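Local coordinates for protein enoyl-CoA hydratase (Geobacillus kaustophilus, PDB 2PPY) that probably catalyses the hydration of enoyl-CoA thioesters in fatty acid beta-oxidation, as a hexameric member of the enoyl-CoA hydratase/isomerase family, at residues Val103-Leu108 with Arg198-Lys203. Sequence-based numbering, arbitrary orientation.
Sequences VYIACL and REYARK
I105 meets Y200 and A201 through a single methyl, and the pair of segments is a small example of how a branched side chain reaches from a strand to a helix, one of several contacts joining 193-205 to the sheet. From its CB, which points toward the helix, I105 divides into two branches. The branch CG2 lies anti to the backbone N and makes no close approach to 198-203, whereas CG1 stands anti to the carbonyl carbon (chi1 -53°) and carries the chain outward. An extended second torsion (chi2 175°) then carries CD1 on, away from the strand backbone. There CD1 comes within 3.9 Å of CD1 of Y200, approaching the ring obliquely, and lies 4.5 Å from CB of A201, so the methyl rests where the two helix residues adjoin. The CA atoms of I105 and A201, the nearest pair across the segments, are 8.3 Å apart, a gap spanned by apolar carbon without any hydrogen bond between strand and helix. In the crotonase fold to which this chain belongs, strand 103-108 runs parallel between strands 55-60 and 125-129 in the core sheet, and helix 193-205 covers one face of it. Both neighbouring strands contribute to the same apolar layer: A201 also touches V55, while F127 touches I105 and packs edge-to-face with the Y200 ring. The CD1 side of that ring is what the isoleucine methyl meets. Its polar end serves another purpose, for OH is hydrogen-bonded to OD1 of D165 of the second subunit.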
loop_
_atom_site.group_PDB
_atom_site.type_symbol
_atom_site.label_atom_id
_atom_site.label_comp_id
_atom_site.label_asym_id
_atom_site.label_seq_id
_atom_site.Cartn_x
_atom_site.Cartn_y
_atom_site.Cartn_z
ATOM N N VAL A 103 -18.710 8.273 -16.623
ATOM C CA VAL A 103 -18.802 6.855 -16.330
ATOM C C VAL A 103 -18.623 6.157 -17.676
ATOM O O VAL A 103 -19.361 6.427 -18.628
ATOM C CB VAL A 103 -20.181 6.487 -15.739
ATOM C CG1 VAL A 103 -20.348 4.974 -15.681
ATOM C CG2 VAL A 103 -20.317 7.079 -14.348
ATOM N N TYR A 104 -17.630 5.281 -17.761
ATOM C CA TYR A 104 -17.365 4.546 -18.990
ATOM C C TYR A 104 -18.001 3.153 -18.970
ATOM O O TYR A 104 -17.733 2.346 -18.082
ATOM C CB TYR A 104 -15.854 4.431 -19.220
ATOM C CG TYR A 104 -15.252 5.613 -19.955
ATOM C CD1 TYR A 104 -15.281 6.896 -19.408
ATOM C CD2 TYR A 104 -14.683 5.449 -21.217
ATOM C CE1 TYR A 104 -14.760 7.992 -20.107
ATOM C CE2 TYR A 104 -14.163 6.532 -21.921
ATOM C CZ TYR A 104 -14.206 7.797 -21.363
ATOM O OH TYR A 104 -13.707 8.858 -22.072
ATOM N N ILE A 105 -18.848 2.883 -19.958
ATOM C CA ILE A 105 -19.530 1.599 -20.061
ATOM C C ILE A 105 -19.127 0.903 -21.356
ATOM O O ILE A 105 -19.199 1.495 -22.433
ATOM C CB ILE A 105 -21.068 1.773 -20.082
ATOM C CG1 ILE A 105 -21.520 2.606 -18.884
ATOM C CG2 ILE A 105 -21.757 0.402 -20.056
ATOM C CD1 ILE A 105 -23.001 2.924 -18.906
ATOM N N ALA A 106 -18.703 -0.348 -21.245
ATOM C CA ALA A 106 -18.321 -1.125 -22.414
ATOM C C ALA A 106 -19.549 -1.902 -22.872
ATOM O O ALA A 106 -20.061 -2.746 -22.138
ATOM C CB ALA A 106 -17.207 -2.087 -22.060
ATOM N N CYS A 107 -20.032 -1.605 -24.075
ATOM C CA CYS A 107 -21.198 -2.297 -24.612
ATOM C C CYS A 107 -20.686 -3.457 -25.455
ATOM O O CYS A 107 -20.316 -3.275 -26.613
ATOM C CB CYS A 107 -22.035 -1.351 -25.476
ATOM S SG CYS A 107 -23.610 -2.065 -26.029
ATOM N N LEU A 108 -20.673 -4.652 -24.872
ATOM C CA LEU A 108 -20.163 -5.825 -25.566
ATOM C C LEU A 108 -21.233 -6.608 -26.330
ATOM O O LEU A 108 -22.095 -7.259 -25.735
ATOM C CB LEU A 108 -19.453 -6.729 -24.554
ATOM C CG LEU A 108 -18.421 -5.998 -23.680
ATOM C CD1 LEU A 108 -17.855 -6.965 -22.641
ATOM C CD2 LEU A 108 -17.298 -5.424 -24.551
ATOM N N ARG A 198 -28.050 1.903 -23.463
ATOM C CA ARG A 198 -28.373 3.322 -23.626
ATOM C C ARG A 198 -29.396 3.773 -22.594
ATOM O O ARG A 198 -29.347 4.905 -22.113
ATOM C CB ARG A 198 -28.912 3.591 -25.036
ATOM C CG ARG A 198 -27.825 3.720 -26.088
ATOM C CD ARG A 198 -28.363 3.549 -27.496
ATOM N NE ARG A 198 -27.306 3.721 -28.486
ATOM C CZ ARG A 198 -27.329 3.198 -29.709
ATOM N NH1 ARG A 198 -28.363 2.462 -30.098
ATOM N NH2 ARG A 198 -26.316 3.407 -30.539
ATOM N N GLU A 199 -30.324 2.881 -22.261
ATOM C CA GLU A 199 -31.354 3.184 -21.274
ATOM C C GLU A 199 -30.707 3.406 -19.909
ATOM O O GLU A 199 -31.110 4.295 -19.161
ATOM C CB GLU A 199 -32.359 2.034 -21.202
ATOM C CG GLU A 199 -33.474 2.231 -20.194
ATOM C CD GLU A 199 -34.496 1.110 -20.244
ATOM O OE1 GLU A 199 -35.109 0.917 -21.316
ATOM O OE2 GLU A 199 -34.685 0.422 -19.215
ATOM N N TYR A 200 -29.697 2.598 -19.598
ATOM C CA TYR A 200 -28.980 2.707 -18.331
ATOM C C TYR A 200 -28.230 4.029 -18.300
ATOM O O TYR A 200 -28.283 4.759 -17.311
ATOM C CB TYR A 200 -28.005 1.534 -18.187
ATOM C CG TYR A 200 -27.233 1.481 -16.883
ATOM C CD1 TYR A 200 -26.125 2.302 -16.667
ATOM C CD2 TYR A 200 -27.582 0.571 -15.882
ATOM C CE1 TYR A 200 -25.374 2.213 -15.486
ATOM C CE2 TYR A 200 -26.840 0.475 -14.698
ATOM C CZ TYR A 200 -25.735 1.298 -14.510
ATOM O OH TYR A 200 -24.979 1.189 -13.361
ATOM N N ALA A 201 -27.539 4.338 -19.394
ATOM C CA ALA A 201 -26.784 5.580 -19.492
ATOM C C ALA A 201 -27.726 6.778 -19.401
ATOM O O ALA A 201 -27.407 7.779 -18.758
ATOM C CB ALA A 201 -26.000 5.620 -20.799
ATOM N N ARG A 202 -28.886 6.678 -20.046
ATOM C CA ARG A 202 -29.858 7.763 -20.004
ATOM C C ARG A 202 -30.226 8.100 -18.563
ATOM O O ARG A 202 -30.218 9.272 -18.178
ATOM C CB ARG A 202 -31.125 7.395 -20.789
ATOM C CG ARG A 202 -30.989 7.523 -22.304
ATOM C CD ARG A 202 -32.347 7.415 -22.998
ATOM N NE ARG A 202 -32.877 6.050 -23.022
ATOM C CZ ARG A 202 -32.546 5.133 -23.928
ATOM N NH1 ARG A 202 -31.684 5.430 -24.891
ATOM N NH2 ARG A 202 -33.078 3.919 -23.874
ATOM N N LYS A 203 -30.545 7.078 -17.771
ATOM C CA LYS A 203 -30.908 7.288 -16.371
ATOM C C LYS A 203 -29.796 8.001 -15.600
ATOM O O LYS A 203 -30.067 8.861 -14.761
ATOM C CB LYS A 203 -31.234 5.957 -15.685
ATOM C CG LYS A 203 -32.567 5.330 -16.089
ATOM C CD LYS A 203 -32.893 4.128 -15.202
ATOM C CE LYS A 203 -34.270 3.541 -15.500
ATOM N NZ LYS A 203 -34.357 2.922 -16.852
#